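Local coordinates for protein CytC3 (Streptomyces sp., PDB 3GJB) that probably chlorinates an amino-acid side chain, as a non-haem iron(II) and 2-oxoglutarate-dependent halogenase of the phytanoyl-CoA dioxygenase family, at residues L98-S103 with F256-V261; T157-C162 with K249-M254; A124-K129 with Y277-N282; W117-T122 with N237-S242. All blocks are in the same frame, centred on the assembly; numbering follows the deposited sequence.

In the fold
Contact 4 carries the iron site, and the other three contacts lie around it. In contact 4, H118 and H240 bind iron(II), which also holds a 2-oxoglutarate. R253 of contact 2, whose side chain is about 9 Å from the iron, makes a weak hydrogen bond to the far end of that ligand. Contact 1 lies deeper, with its centre about 5 Å from the centre of the chain, and shares strand 253-262 with contact 2. A second 2-oxoglutarate touches contacts 1, 3 and 4. Contacts 1 and 3 also touch directly, through R102 and I281. Contacts 2 and 3 stand apart, with nearest atoms about 17 Å from each other.

Contact 1. Residues L98-S103 with F256-V261. With AKG (2-oxoglutaric acid), chain E.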
# COMPACT_ATOMS: atom_id res chain seq x y z
N LEU A 98 -9.56 6.93 8.04
CA LEU A 98 -8.84 6.18 7.03
C LEU A 98 -9.10 4.70 6.92
O LEU A 98 -9.22 3.99 7.92
CB LEU A 98 -7.34 6.36 7.22
CG LEU A 98 -6.74 7.75 7.02
CD1 LEU A 98 -5.26 7.69 7.38
CD2 LEU A 98 -6.93 8.19 5.57
N LEU A 99 -9.15 4.24 5.68
CA LEU A 99 -9.35 2.84 5.36
C LEU A 99 -8.13 2.32 4.61
O LEU A 99 -7.59 3.00 3.73
CB LEU A 99 -10.56 2.65 4.45
CG LEU A 99 -11.95 2.98 4.98
CD1 LEU A 99 -12.98 2.76 3.86
CD2 LEU A 99 -12.25 2.10 6.18
N CYS A 100 -7.68 1.14 5.00
CA CYS A 100 -6.60 0.49 4.30
C CYS A 100 -7.37 -0.57 3.53
O CYS A 100 -7.90 -1.51 4.12
CB CYS A 100 -5.61 -0.18 5.25
SG CYS A 100 -4.32 -1.07 4.34
N TRP A 101 -7.47 -0.41 2.22
CA TRP A 101 -8.24 -1.35 1.41
C TRP A 101 -7.37 -2.38 0.70
O TRP A 101 -7.89 -3.30 0.05
CB TRP A 101 -9.07 -0.59 0.38
CG TRP A 101 -8.24 0.10 -0.64
CD1 TRP A 101 -7.56 1.27 -0.50
CD2 TRP A 101 -7.98 -0.36 -1.97
NE1 TRP A 101 -6.89 1.58 -1.65
CE2 TRP A 101 -7.13 0.59 -2.58
CE3 TRP A 101 -8.38 -1.48 -2.70
CZ2 TRP A 101 -6.67 0.45 -3.89
CZ3 TRP A 101 -7.92 -1.62 -4.01
CH2 TRP A 101 -7.08 -0.66 -4.59
N ARG A 102 -6.06 -2.24 0.82
CA ARG A 102 -5.16 -3.20 0.18
C ARG A 102 -3.69 -3.05 0.54
O ARG A 102 -3.21 -1.97 0.87
CB ARG A 102 -5.30 -3.10 -1.34
CG ARG A 102 -4.38 -4.07 -2.09
CD ARG A 102 -5.12 -4.79 -3.19
NE ARG A 102 -5.09 -4.04 -4.43
CZ ARG A 102 -5.80 -4.36 -5.51
NH1 ARG A 102 -6.61 -5.41 -5.50
NH2 ARG A 102 -5.67 -3.64 -6.61
N SER A 103 -3.00 -4.18 0.47
CA SER A 103 -1.57 -4.23 0.69
C SER A 103 -1.08 -5.29 -0.29
O SER A 103 -1.80 -6.24 -0.62
CB SER A 103 -1.24 -4.62 2.13
OG SER A 103 -1.55 -5.97 2.40
N PHE A 256 6.80 -3.37 0.70
CA PHE A 256 5.48 -3.76 1.14
C PHE A 256 4.65 -2.50 1.03
O PHE A 256 4.92 -1.53 1.71
CB PHE A 256 5.50 -4.25 2.58
CG PHE A 256 4.13 -4.51 3.14
CD1 PHE A 256 3.36 -5.55 2.64
CD2 PHE A 256 3.62 -3.71 4.15
CE1 PHE A 256 2.08 -5.79 3.15
CE2 PHE A 256 2.34 -3.94 4.66
CZ PHE A 256 1.57 -4.99 4.15
N ALA A 257 3.64 -2.52 0.17
CA ALA A 257 2.80 -1.35 -0.01
C ALA A 257 1.43 -1.52 0.60
O ALA A 257 0.79 -2.56 0.44
CB ALA A 257 2.66 -1.05 -1.49
N ALA A 258 0.98 -0.48 1.29
CA ALA A 258 -0.34 -0.47 1.91
C ALA A 258 -1.03 0.75 1.31
O ALA A 258 -0.46 1.85 1.29
CB ALA A 258 -0.22 -0.33 3.42
N ARG A 259 -2.25 0.56 0.80
CA ARG A 259 -2.97 1.67 0.18
C ARG A 259 -4.17 2.14 1.01
O ARG A 259 -4.95 1.32 1.53
CB ARG A 259 -3.40 1.26 -1.23
CG ARG A 259 -2.22 0.86 -2.12
CD ARG A 259 -2.70 0.23 -3.41
NE ARG A 259 -1.64 -0.36 -4.21
CZ ARG A 259 -0.84 0.32 -5.03
NH1 ARG A 259 -0.96 1.63 -5.18
NH2 ARG A 259 0.07 -0.34 -5.74
N TYR A 260 -4.31 3.46 1.13
CA TYR A 260 -5.37 4.06 1.93
C TYR A 260 -6.31 5.01 1.19
O TYR A 260 -5.91 5.72 0.26
CB TYR A 260 -4.77 4.82 3.12
CG TYR A 260 -3.87 4.00 4.01
CD1 TYR A 260 -2.58 3.63 3.61
CD2 TYR A 260 -4.32 3.57 5.26
CE1 TYR A 260 -1.76 2.85 4.43
CE2 TYR A 260 -3.51 2.79 6.09
CZ TYR A 260 -2.23 2.43 5.67
OH TYR A 260 -1.45 1.64 6.48
N VAL A 261 -7.56 5.03 1.64
CA VAL A 261 -8.59 5.92 1.10
C VAL A 261 -9.47 6.39 2.25
O VAL A 261 -9.72 5.65 3.21
CB VAL A 261 -9.51 5.22 0.07
CG1 VAL A 261 -8.76 4.96 -1.22
CG2 VAL A 261 -10.08 3.93 0.66
C1 AKG E . -5.27 -4.53 -10.05
O1 AKG E . -5.30 -5.07 -8.96
O2 AKG E . -5.62 -5.24 -11.13
C2 AKG E . -4.85 -3.09 -10.19
O5 AKG E . -4.82 -2.57 -11.29
C3 AKG E . -4.44 -2.30 -8.95
C4 AKG E . -4.02 -0.86 -9.27
C5 AKG E . -3.60 -0.13 -7.99
O3 AKG E . -3.62 -0.69 -6.91
O4 AKG E . -3.18 1.15 -8.06
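The W101 and R259 side chains cross obliquely. The indole meets the aliphatic part of R259, and the ring and guanidinium planes are 45° apart. NE1 of W101 lies 3.5 Å from CB of R259, and further out the CZ2 corner of the indole reaches the CD carbon of R259. One face of the indole carries CB of R102. One face of the R102 guanidinium is in turn met by CZ3 of W101. A 2-oxoglutarate lies beyond. Its O3 is over one face of the R259 guanidinium and at the edge of the R102 guanidinium, while R102 NH2 gives a weak hydrogen bond to its O1 (2.8 Å). The two arginines thus gather round an anion. R259 NE also forms a salt bridge with E104, and W101 NE1 is bonded to T146.

The Y260 ring belongs to the other side of the sheet. C100 SG stands above one of its faces, 4.5 Å from the centroid. The sulfur is placed there with SG anti to the C100 backbone N (chi1 176°), and C100 CB also touches CE2 of Y260 at 3.7 Å. Nearby, S103 CB packs on CZ of F256 at 3.5 Å.

The backbones are antiparallel. L99 and V261 form a hydrogen-bonded pair, with L99 N to V261 O and V261 N to L99 O both 2.9 Å. C100 pairs with Y260 without hydrogen bonds, as S103 does with A258. Every touching residue is buried. Strands 98-108 and 253-262 are neighbours in the large antiparallel sheet expected of the cupin-type double-stranded beta-helix, and one side of that sheet lines the ligand pocket.

Contact 2. Residues T157-C162 with K249-M254; sequences TEQNGC and KTDYRM. With AKG (2-oxoglutaric acid), chain D.
R253 reaches from the start of strand 253-262 to the loop T157-C162, which holds a type I beta turn from E158 to G161. An arginine that meets the distal carboxylate of 2-oxoglutarate is characteristic of oxygenases and halogenases with this cupin-type fold.

At its base, R253 CB packs on the side-chain amide of N160, 3.6 Å from CG. The chain then bends at chi2 and chi3 (-97° and -86°), which brings the guanidinium to G161 O. NE gives a hydrogen bond to a water at 2.6 Å, and that water donates weakly to N160 O. NH1 is taken by F106 O. NH2 bonds G161 O at 2.9 Å, with an angle of 154° at the hydrogen. The acceptor lies nearly in the guanidinium plane, but the donor sits well above the carbonyl plane. NH2 also makes a weak bond to O3 of the iron-bound 2-oxoglutarate, 3.3 Å away. K108 NZ shares both G161 O and the ligand.

A leucine in place of R253 would probably leave G161 O and the 2-oxoglutarate carboxylate with one donor fewer, and the water at NE without that donor.

D251 joins the loop through waters. One links its OD2 to Q159 OE1, while OD1 is held by H155. The other water lies 2.7 Å from D251 OD2 and 2.6 Å from T157 OG1, the same hydroxyl oxygen that accepts from N160 N in an ST motif.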
# COMPACT_ATOMS: atom_id res chain seq x y z
N THR A 157 17.74 0.10 -3.24
CA THR A 157 18.85 0.89 -3.74
C THR A 157 18.78 1.08 -5.24
O THR A 157 17.94 0.47 -5.91
CB THR A 157 20.19 0.21 -3.42
OG1 THR A 157 20.24 -1.05 -4.10
CG2 THR A 157 20.31 -0.03 -1.93
N GLU A 158 19.66 1.93 -5.76
CA GLU A 158 19.70 2.13 -7.19
C GLU A 158 20.17 0.83 -7.79
O GLU A 158 19.73 0.43 -8.86
CB GLU A 158 20.65 3.26 -7.57
CG GLU A 158 20.12 4.65 -7.26
CD GLU A 158 21.05 5.75 -7.71
OE1 GLU A 158 21.34 5.84 -8.92
OE2 GLU A 158 21.51 6.52 -6.84
N GLN A 159 21.08 0.15 -7.10
CA GLN A 159 21.59 -1.10 -7.63
C GLN A 159 20.53 -2.20 -7.72
O GLN A 159 20.56 -2.99 -8.66
CB GLN A 159 22.78 -1.60 -6.81
CG GLN A 159 23.42 -2.84 -7.41
CD GLN A 159 24.71 -3.26 -6.74
OE1 GLN A 159 24.73 -3.61 -5.57
NE2 GLN A 159 25.81 -3.22 -7.50
N ASN A 160 19.59 -2.26 -6.77
CA ASN A 160 18.58 -3.31 -6.86
C ASN A 160 17.21 -2.90 -7.44
O ASN A 160 16.20 -3.55 -7.19
CB ASN A 160 18.44 -4.08 -5.53
CG ASN A 160 17.84 -3.27 -4.39
OD1 ASN A 160 17.96 -3.68 -3.24
ND2 ASN A 160 17.19 -2.15 -4.70
N GLY A 161 17.22 -1.83 -8.23
CA GLY A 161 16.03 -1.37 -8.93
C GLY A 161 15.02 -0.49 -8.23
O GLY A 161 13.82 -0.63 -8.46
N CYS A 162 15.50 0.45 -7.41
CA CYS A 162 14.61 1.34 -6.67
C CYS A 162 13.72 2.18 -7.57
O CYS A 162 14.01 2.38 -8.75
CB CYS A 162 15.43 2.27 -5.78
SG CYS A 162 16.37 3.52 -6.69
N LYS A 249 22.64 -11.65 -7.31
CA LYS A 249 21.45 -12.47 -7.28
C LYS A 249 20.90 -12.76 -5.88
O LYS A 249 19.76 -13.21 -5.74
CB LYS A 249 21.71 -13.78 -8.03
CG LYS A 249 22.03 -13.53 -9.49
CD LYS A 249 22.14 -14.81 -10.27
CE LYS A 249 22.14 -14.53 -11.76
NZ LYS A 249 21.96 -15.80 -12.52
N THR A 250 21.70 -12.51 -4.85
CA THR A 250 21.25 -12.74 -3.49
C THR A 250 20.71 -11.46 -2.88
O THR A 250 20.18 -11.46 -1.77
CB THR A 250 22.39 -13.28 -2.61
OG1 THR A 250 23.53 -12.42 -2.75
CG2 THR A 250 22.76 -14.69 -3.01
N ASP A 251 20.86 -10.36 -3.60
CA ASP A 251 20.38 -9.06 -3.13
C ASP A 251 19.02 -8.76 -3.74
O ASP A 251 18.93 -8.25 -4.85
CB ASP A 251 21.40 -7.98 -3.50
CG ASP A 251 20.90 -6.57 -3.20
OD1 ASP A 251 20.11 -6.40 -2.25
OD2 ASP A 251 21.33 -5.63 -3.90
N TYR A 252 17.95 -9.08 -3.03
CA TYR A 252 16.63 -8.81 -3.57
C TYR A 252 16.03 -7.65 -2.81
O TYR A 252 16.37 -7.40 -1.66
CB TYR A 252 15.74 -10.05 -3.44
CG TYR A 252 15.34 -10.37 -2.02
CD1 TYR A 252 14.27 -9.71 -1.41
CD2 TYR A 252 16.08 -11.27 -1.25
CE1 TYR A 252 13.96 -9.93 -0.08
CE2 TYR A 252 15.78 -11.50 0.09
CZ TYR A 252 14.71 -10.82 0.67
OH TYR A 252 14.42 -11.01 2.00
N ARG A 253 15.16 -6.90 -3.47
CA ARG A 253 14.52 -5.79 -2.83
C ARG A 253 13.08 -6.20 -2.57
O ARG A 253 12.45 -6.81 -3.43
CB ARG A 253 14.55 -4.55 -3.71
CG ARG A 253 13.63 -3.45 -3.21
CD ARG A 253 12.30 -3.50 -3.95
NE ARG A 253 12.36 -2.75 -5.20
CZ ARG A 253 11.36 -2.64 -6.07
NH1 ARG A 253 10.20 -3.25 -5.84
NH2 ARG A 253 11.51 -1.90 -7.15
N MET A 254 12.58 -5.88 -1.38
CA MET A 254 11.22 -6.23 -1.03
C MET A 254 10.50 -5.04 -0.45
O MET A 254 10.81 -4.58 0.64
CB MET A 254 11.19 -7.36 -0.00
CG MET A 254 9.78 -7.88 0.25
SD MET A 254 9.00 -8.42 -1.28
CE MET A 254 9.79 -10.00 -1.53
C1 AKG D . 5.31 0.71 -10.03
O1 AKG D . 5.08 0.10 -8.99
O2 AKG D . 4.44 1.63 -10.45
C2 AKG D . 6.56 0.41 -10.81
O5 AKG D . 6.81 1.01 -11.86
C3 AKG D . 7.50 -0.64 -10.28
C4 AKG D . 8.68 -0.82 -11.20
C5 AKG D . 9.60 -1.86 -10.66
O3 AKG D . 9.37 -2.43 -9.61
O4 AKG D . 10.70 -2.17 -11.36
O HOH W 1 21.81 -2.97 -3.45
O HOH W 2 23.69 -6.25 -5.02
O HOH W 3 14.58 -1.40 -5.23

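Contact 3. Residues A124-K129 with Y277-N282. With AKG (2-oxoglutaric acid), chain E; ACT (acetate ion), chain G.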
# COMPACT_ATOMS: atom_id res chain seq x y z
N ALA A 124 -8.88 -2.73 -12.05
CA ALA A 124 -8.45 -4.12 -11.97
C ALA A 124 -7.94 -4.52 -13.35
O ALA A 124 -8.54 -4.17 -14.36
CB ALA A 124 -9.63 -5.00 -11.57
N HIS A 125 -6.84 -5.27 -13.39
CA HIS A 125 -6.30 -5.67 -14.68
C HIS A 125 -7.20 -6.64 -15.42
O HIS A 125 -7.47 -6.48 -16.61
CB HIS A 125 -4.90 -6.29 -14.52
CG HIS A 125 -4.19 -6.53 -15.82
ND1 HIS A 125 -2.95 -7.12 -15.91
CD2 HIS A 125 -4.55 -6.24 -17.10
CE1 HIS A 125 -2.58 -7.20 -17.17
NE2 HIS A 125 -3.53 -6.67 -17.92
N ALA A 126 -7.68 -7.66 -14.72
CA ALA A 126 -8.54 -8.67 -15.33
C ALA A 126 -9.81 -8.14 -15.99
O ALA A 126 -10.24 -8.66 -17.02
CB ALA A 126 -8.91 -9.72 -14.29
N THR A 127 -10.40 -7.10 -15.42
CA THR A 127 -11.65 -6.57 -15.95
C THR A 127 -11.67 -5.09 -16.32
O THR A 127 -12.59 -4.64 -17.00
CB THR A 127 -12.78 -6.80 -14.95
OG1 THR A 127 -12.52 -6.04 -13.76
CG2 THR A 127 -12.88 -8.28 -14.59
N GLY A 128 -10.68 -4.34 -15.85
CA GLY A 128 -10.67 -2.93 -16.15
C GLY A 128 -11.64 -2.16 -15.28
O GLY A 128 -11.81 -0.95 -15.43
N LYS A 129 -12.30 -2.86 -14.35
CA LYS A 129 -13.25 -2.21 -13.46
C LYS A 129 -12.51 -1.35 -12.44
O LYS A 129 -11.44 -1.73 -11.97
CB LYS A 129 -14.08 -3.23 -12.68
CG LYS A 129 -15.07 -4.03 -13.48
CD LYS A 129 -15.84 -4.97 -12.57
CE LYS A 129 -16.75 -5.90 -13.35
NZ LYS A 129 -17.45 -6.85 -12.46
N TYR A 277 -13.72 -12.03 -8.13
CA TYR A 277 -13.57 -10.71 -8.74
C TYR A 277 -12.53 -10.65 -9.85
O TYR A 277 -12.53 -9.72 -10.66
CB TYR A 277 -13.21 -9.71 -7.64
CG TYR A 277 -13.08 -8.26 -8.07
CD1 TYR A 277 -14.20 -7.48 -8.31
CD2 TYR A 277 -11.82 -7.67 -8.21
CE1 TYR A 277 -14.08 -6.13 -8.67
CE2 TYR A 277 -11.68 -6.34 -8.56
CZ TYR A 277 -12.82 -5.57 -8.78
OH TYR A 277 -12.69 -4.25 -9.11
N GLY A 278 -11.64 -11.63 -9.89
CA GLY A 278 -10.61 -11.64 -10.92
C GLY A 278 -9.23 -11.39 -10.33
O GLY A 278 -9.10 -10.82 -9.25
N ASP A 279 -8.20 -11.80 -11.07
CA ASP A 279 -6.82 -11.64 -10.64
C ASP A 279 -6.56 -12.36 -9.33
O ASP A 279 -5.63 -12.03 -8.60
CB ASP A 279 -6.45 -10.15 -10.50
CG ASP A 279 -6.28 -9.46 -11.84
OD1 ASP A 279 -5.48 -9.95 -12.65
OD2 ASP A 279 -6.94 -8.43 -12.08
N GLY A 280 -7.39 -13.35 -9.03
CA GLY A 280 -7.22 -14.11 -7.81
C GLY A 280 -7.93 -13.49 -6.63
O GLY A 280 -8.00 -14.08 -5.56
N ILE A 281 -8.46 -12.28 -6.82
CA ILE A 281 -9.19 -11.61 -5.76
C ILE A 281 -10.55 -12.27 -5.55
O ILE A 281 -11.30 -12.47 -6.50
CB ILE A 281 -9.49 -10.13 -6.10
CG1 ILE A 281 -8.21 -9.30 -6.19
CG2 ILE A 281 -10.47 -9.57 -5.07
CD1 ILE A 281 -8.39 -7.93 -6.78
N ASN A 282 -10.86 -12.62 -4.31
CA ASN A 282 -12.15 -13.21 -3.98
C ASN A 282 -12.64 -12.41 -2.78
O ASN A 282 -12.13 -12.57 -1.67
CB ASN A 282 -12.03 -14.69 -3.62
CG ASN A 282 -13.38 -15.36 -3.51
OD1 ASN A 282 -14.21 -14.98 -2.67
ND2 ASN A 282 -13.62 -16.36 -4.35
C1 AKG E . -5.27 -4.53 -10.05
O1 AKG E . -5.30 -5.07 -8.96
O2 AKG E . -5.62 -5.24 -11.13
C2 AKG E . -4.85 -3.09 -10.19
O5 AKG E . -4.82 -2.57 -11.29
C3 AKG E . -4.44 -2.30 -8.95
C4 AKG E . -4.02 -0.86 -9.27
C5 AKG E . -3.60 -0.13 -7.99
O3 AKG E . -3.62 -0.69 -6.91
O4 AKG E . -3.18 1.15 -8.06
C ACT G . -0.19 -6.94 -13.83
O ACT G . 0.50 -6.44 -12.96
OXT ACT G . -1.53 -6.84 -13.77
CH3 ACT G . 0.45 -7.65 -14.98
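One hydrogen bond joins the two segments directly: A126 N to D279 OD2, 2.8 Å long with an angle of 162° at the hydrogen. The donor comes to the syn side of the carboxylate, 23° out of its plane. D279 has CG anti to its carbonyl carbon (chi1 -74°), which turns OD2 to the amide. The neighbouring amide serves the ligand: H125 N bonds O2 of a 2-oxoglutarate at 2.6 Å. H125 ND1 bonds an acetate, probably from the crystallisation liquor, which K62 also holds.

D279 sits in a type I' turn from G278 to I281 that closes a two-stranded hairpin. Y277 and G278 both face I281, making a classic beta bulge. The loop A124-K129 has its own ST turn, in which T127 OG1 accepts from K129 N at 3.2 Å. Replacing D279 with an alanine would probably leave A126 N without its acceptor and let this loop shift against the hairpin, next to the amide that holds the ligand.

The remaining contacts are mostly apolar. A124 CB touches the Y277 ring, 3.9 Å from CE2, and Y277 OH lies 4.0 Å from K129 CB. Y268 meets the Y277 ring edge-to-face. A126 CB comes 4.2 Å from G278 CA. Any beta-carbon on G278 would press on that methyl, and at those backbone angles it would also run into the carbonyl O of Y277.

Contact 4. Residues W117-T122 with N237-S242. With FE2 (Fe (II) ion), chain C; AKG (2-oxoglutaric acid), chain D; AKG (2-oxoglutaric acid), chain E.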
# COMPACT_ATOMS: atom_id res chain seq x y z
N TRP A 117 8.86 6.34 -17.44
CA TRP A 117 7.92 7.21 -16.74
C TRP A 117 6.44 6.92 -17.04
O TRP A 117 6.00 6.93 -18.20
CB TRP A 117 8.23 8.68 -17.02
CG TRP A 117 9.58 9.12 -16.53
CD1 TRP A 117 10.72 9.26 -17.27
CD2 TRP A 117 9.95 9.38 -15.17
NE1 TRP A 117 11.78 9.59 -16.45
CE2 TRP A 117 11.33 9.66 -15.16
CE3 TRP A 117 9.24 9.39 -13.96
CZ2 TRP A 117 12.03 9.96 -13.98
CZ3 TRP A 117 9.93 9.69 -12.79
CH2 TRP A 117 11.31 9.96 -12.81
N HIS A 118 5.67 6.68 -15.99
CA HIS A 118 4.25 6.39 -16.14
C HIS A 118 3.52 6.58 -14.83
O HIS A 118 4.14 6.79 -13.78
CB HIS A 118 4.07 4.93 -16.56
CG HIS A 118 4.63 3.96 -15.57
ND1 HIS A 118 5.98 3.76 -15.37
CD2 HIS A 118 4.01 3.16 -14.66
CE1 HIS A 118 6.13 2.88 -14.38
NE2 HIS A 118 4.97 2.48 -13.91
N GLN A 119 2.20 6.50 -14.88
CA GLN A 119 1.40 6.59 -13.68
C GLN A 119 0.36 5.49 -13.71
O GLN A 119 -0.34 5.30 -14.71
CB GLN A 119 0.76 7.97 -13.55
CG GLN A 119 0.36 8.62 -14.82
CD GLN A 119 0.31 10.12 -14.66
OE1 GLN A 119 -0.14 10.83 -15.55
NE2 GLN A 119 0.79 10.60 -13.53
N ALA A 120 0.30 4.73 -12.62
CA ALA A 120 -0.62 3.61 -12.51
C ALA A 120 -2.05 4.05 -12.22
O ALA A 120 -2.28 5.11 -11.64
CB ALA A 120 -0.14 2.66 -11.43
N ALA A 121 -3.00 3.22 -12.63
CA ALA A 121 -4.41 3.48 -12.40
C ALA A 121 -4.91 2.39 -11.45
O ALA A 121 -4.35 1.30 -11.40
CB ALA A 121 -5.18 3.43 -13.70
N THR A 122 -5.98 2.67 -10.72
CA THR A 122 -6.50 1.69 -9.77
C THR A 122 -7.54 0.73 -10.34
O THR A 122 -8.30 0.12 -9.59
CB THR A 122 -7.09 2.40 -8.55
OG1 THR A 122 -7.89 3.51 -8.98
CG2 THR A 122 -5.97 2.92 -7.66
N ASN A 237 -1.21 7.27 -8.33
CA ASN A 237 -1.07 7.69 -9.72
C ASN A 237 0.03 8.72 -9.96
O ASN A 237 0.05 9.39 -10.99
CB ASN A 237 -2.41 8.22 -10.26
CG ASN A 237 -2.90 9.45 -9.52
OD1 ASN A 237 -2.92 9.50 -8.29
ND2 ASN A 237 -3.31 10.46 -10.28
N THR A 238 0.94 8.84 -9.01
CA THR A 238 2.02 9.80 -9.17
C THR A 238 3.00 9.29 -10.23
O THR A 238 3.25 8.09 -10.35
CB THR A 238 2.78 10.02 -7.86
OG1 THR A 238 1.88 10.55 -6.88
CG2 THR A 238 3.93 11.01 -8.05
N MET A 239 3.52 10.23 -11.02
CA MET A 239 4.48 9.92 -12.06
C MET A 239 5.71 9.26 -11.45
O MET A 239 6.35 9.82 -10.57
CB MET A 239 4.91 11.21 -12.76
CG MET A 239 5.95 10.99 -13.84
SD MET A 239 5.20 10.97 -15.46
CE MET A 239 4.08 9.61 -15.32
N HIS A 240 6.05 8.07 -11.93
CA HIS A 240 7.22 7.38 -11.41
C HIS A 240 7.84 6.50 -12.47
O HIS A 240 7.25 6.25 -13.52
CB HIS A 240 6.86 6.51 -10.20
CG HIS A 240 5.99 5.35 -10.53
ND1 HIS A 240 4.63 5.44 -10.78
CD2 HIS A 240 6.31 4.05 -10.74
CE1 HIS A 240 4.19 4.23 -11.12
NE2 HIS A 240 5.17 3.34 -11.11
N ALA A 241 9.05 6.03 -12.17
CA ALA A 241 9.78 5.14 -13.06
C ALA A 241 10.57 4.22 -12.14
O ALA A 241 10.43 4.29 -10.93
CB ALA A 241 10.72 5.94 -13.95
N SER A 242 11.37 3.34 -12.71
CA SER A 242 12.16 2.45 -11.88
C SER A 242 13.38 2.00 -12.64
O SER A 242 13.36 1.86 -13.87
CB SER A 242 11.34 1.24 -11.43
OG SER A 242 11.01 0.43 -12.54
FE FE2 C . 4.98 1.32 -12.07
C1 AKG D . 5.31 0.71 -10.03
O1 AKG D . 5.08 0.10 -8.99
O2 AKG D . 4.44 1.63 -10.45
C2 AKG D . 6.56 0.41 -10.81
O5 AKG D . 6.81 1.01 -11.86
C3 AKG D . 7.50 -0.64 -10.28
C4 AKG D . 8.68 -0.82 -11.20
C5 AKG D . 9.60 -1.86 -10.66
O3 AKG D . 9.37 -2.43 -9.61
O4 AKG D . 10.70 -2.17 -11.36
C1 AKG E . -5.27 -4.53 -10.05
O1 AKG E . -5.30 -5.07 -8.96
O2 AKG E . -5.62 -5.24 -11.13
C2 AKG E . -4.85 -3.09 -10.19
O5 AKG E . -4.82 -2.57 -11.29
C3 AKG E . -4.44 -2.30 -8.95
C4 AKG E . -4.02 -0.86 -9.27
C5 AKG E . -3.60 -0.13 -7.99
O3 AKG E . -3.62 -0.69 -6.91
O4 AKG E . -3.18 1.15 -8.06
O HOH W 4 1.51 6.00 -10.62
O HOH W 5 2.67 1.33 -11.79
O HOH W 6 5.08 -0.61 -13.28
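H118 and H240 are the two histidine ligands of the iron(II) site. H118, Q119 and A120 form the His-X-Ala sequence of the iron halogenases, where related hydroxylases carry an acid in place of the alanine. NE2 of H118 and NE2 of H240 each lie 2.2 Å from the iron. O2 and O5 of a 2-oxoglutarate and two waters complete its shell, though the model is too tight around O2. The two imidazole planes are 61° apart.

The backbones pair at the same residues: H118 N to H240 O and H240 N to H118 O are both 3.0 Å. ND1 of H240 gives a straight bond to T238 O (3.0 Å, 169°), in the plane of its ring, which fixes the ring's rotation. H118 ND1 is held by D116 O.

W117 packs alongside. A241 CB stands over the face of its six-membered ring, 3.7 Å from the centroid, in a CH-pi contact. One water bridges A120 N and T238 O. S242 OG donates to O4 of the iron-bound 2-oxoglutarate.

Strand 240-242 is an outer strand of the three-stranded sheet. It lies next to strand 163-165, where Q164 touches both W117 and A241 and L165 touches H240.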